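Side-chain contact in hdh assembly factor Kustc1130 (Kuenenia stuttgartiensis, PDB 6HIF), which probably assists assembly of hydrazine dehydrogenase, the multiheme enzyme with which it forms a 36-chain complex: residues L33-I38 and I49-E54. Residues are numbered along the deposited sequence; the frame is centred on the assembly and turned at random.
Sequences LWVTAI and IKVGDE
Val35 and Ile49 make the most extensive of the apolar contacts between strands 31-39 and 48-51. Their side chains run past one another in opposite directions, and Val35 CG1 lies 3.8 Å from Ile49 CG2. The other branch of the isoleucine reaches further: with CG1 anti to the carbonyl carbon and the chain extended beyond it (chi2 174°), CD1 is carried over to the backbone of Val35, 3.6 Å from its O. Ile49 thus touches Val35 with both of its arms. One step along, Leu33 comes in at a slant to Val51; with CG anti to the backbone N (chi1 177°), its CD2 is brought to 3.7 Å from Val51 CG1, near the fork of the valine. Val35 CG2 also approaches Val51 CG2 at 4.3 Å, so the two pairs merge into one apolar layer. An alanine in place of Ile49 would probably open a gap beside Val35, whose CG1 and carbonyl O would lose the CG2 and CD1 methyls packed against them. No hydrogen bond links the segments; the axes of the two short strand segments approach to 9.4 Å, their N-to-C directions 150° apart, roughly antiparallel, and each strand is held by its own sheet. Backbone bonds tie Leu33 to Phe66 and Trp34 to Val99, while Ile75 of strand 71-79 touches both Leu33 and Val51. Trp34, on the alternate face, stacks on Phe98. Leu33 and Val35 from one sheet and Ile49 and Val51 from the other thus meet in the buried centre of the chain, an arrangement consistent with a beta-sandwich core.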
# COMPACT_ATOMS: atom_id res chain seq x y z
N LEU Y 33 -37.52 -24.86 -57.05
CA LEU Y 33 -37.87 -24.70 -58.46
C LEU Y 33 -38.68 -23.43 -58.65
O LEU Y 33 -39.75 -23.27 -58.05
CB LEU Y 33 -38.66 -25.93 -58.92
CG LEU Y 33 -39.16 -25.90 -60.36
CD1 LEU Y 33 -38.02 -26.15 -61.34
CD2 LEU Y 33 -40.26 -26.93 -60.57
N TRP Y 34 -38.16 -22.53 -59.48
CA TRP Y 34 -38.86 -21.34 -59.92
C TRP Y 34 -39.48 -21.61 -61.28
O TRP Y 34 -38.79 -22.10 -62.18
CB TRP Y 34 -37.89 -20.16 -60.02
CG TRP Y 34 -37.14 -19.81 -58.77
CD1 TRP Y 34 -36.25 -20.60 -58.08
CD2 TRP Y 34 -37.17 -18.55 -58.07
NE1 TRP Y 34 -35.75 -19.93 -57.00
CE2 TRP Y 34 -36.29 -18.67 -56.97
CE3 TRP Y 34 -37.85 -17.35 -58.27
CZ2 TRP Y 34 -36.09 -17.62 -56.07
CZ3 TRP Y 34 -37.65 -16.31 -57.39
CH2 TRP Y 34 -36.78 -16.45 -56.30
N VAL Y 35 -40.78 -21.31 -61.43
CA VAL Y 35 -41.44 -21.45 -62.72
C VAL Y 35 -42.06 -20.11 -63.11
O VAL Y 35 -42.91 -19.57 -62.39
CB VAL Y 35 -42.48 -22.59 -62.74
CG1 VAL Y 35 -43.11 -22.75 -64.11
CG2 VAL Y 35 -41.88 -23.91 -62.28
N THR Y 36 -41.61 -19.57 -64.25
CA THR Y 36 -42.10 -18.30 -64.76
C THR Y 36 -42.95 -18.54 -66.00
O THR Y 36 -42.52 -19.21 -66.94
CB THR Y 36 -40.93 -17.33 -65.03
OG1 THR Y 36 -40.15 -17.21 -63.84
CG2 THR Y 36 -41.40 -15.96 -65.48
N ALA Y 37 -44.16 -17.97 -65.98
CA ALA Y 37 -45.09 -18.08 -67.09
C ALA Y 37 -45.07 -16.79 -67.90
O ALA Y 37 -45.41 -15.73 -67.40
CB ALA Y 37 -46.48 -18.38 -66.56
N ILE Y 38 -44.66 -16.92 -69.17
CA ILE Y 38 -44.49 -15.77 -70.04
C ILE Y 38 -45.45 -15.91 -71.22
O ILE Y 38 -45.73 -17.02 -71.67
CB ILE Y 38 -43.03 -15.65 -70.53
CG1 ILE Y 38 -42.01 -16.12 -69.49
CG2 ILE Y 38 -42.72 -14.23 -70.97
CD1 ILE Y 38 -40.62 -16.29 -70.06
N ILE Y 49 -49.92 -23.06 -62.08
CA ILE Y 49 -48.78 -23.92 -62.32
C ILE Y 49 -48.90 -25.15 -61.41
O ILE Y 49 -49.04 -25.02 -60.20
CB ILE Y 49 -47.45 -23.16 -62.09
CG1 ILE Y 49 -47.39 -21.87 -62.91
CG2 ILE Y 49 -46.26 -24.06 -62.36
CD1 ILE Y 49 -46.19 -21.00 -62.61
N LYS Y 50 -48.86 -26.33 -62.04
CA LYS Y 50 -48.87 -27.60 -61.34
C LYS Y 50 -47.48 -28.23 -61.43
O LYS Y 50 -46.98 -28.49 -62.53
CB LYS Y 50 -49.91 -28.54 -61.96
CG LYS Y 50 -51.25 -28.63 -61.25
CD LYS Y 50 -52.20 -29.61 -61.92
CE LYS Y 50 -53.14 -30.28 -60.94
NZ LYS Y 50 -54.16 -31.10 -61.64
N VAL Y 51 -46.86 -28.46 -60.27
CA VAL Y 51 -45.64 -29.23 -60.18
C VAL Y 51 -45.84 -30.32 -59.14
O VAL Y 51 -46.02 -30.03 -57.96
CB VAL Y 51 -44.41 -28.36 -59.85
CG1 VAL Y 51 -43.14 -29.18 -59.82
CG2 VAL Y 51 -44.26 -27.19 -60.81
N GLY Y 52 -45.81 -31.58 -59.60
CA GLY Y 52 -46.18 -32.71 -58.75
C GLY Y 52 -47.59 -32.54 -58.20
O GLY Y 52 -48.54 -32.37 -58.97
N ASP Y 53 -47.71 -32.56 -56.87
CA ASP Y 53 -49.00 -32.43 -56.20
C ASP Y 53 -49.28 -30.96 -55.87
O ASP Y 53 -50.39 -30.62 -55.48
CB ASP Y 53 -49.06 -33.30 -54.94
CG ASP Y 53 -49.19 -34.79 -55.21
OD1 ASP Y 53 -49.70 -35.15 -56.29
OD2 ASP Y 53 -48.77 -35.57 -54.34
N GLU Y 54 -48.26 -30.11 -56.04
CA GLU Y 54 -48.36 -28.72 -55.64
C GLU Y 54 -48.98 -27.87 -56.74
O GLU Y 54 -48.77 -28.12 -57.93
CB GLU Y 54 -47.00 -28.20 -55.18
CG GLU Y 54 -46.89 -28.10 -53.67
CD GLU Y 54 -45.62 -28.71 -53.09
OE1 GLU Y 54 -45.54 -29.96 -53.07
OE2 GLU Y 54 -44.73 -27.95 -52.68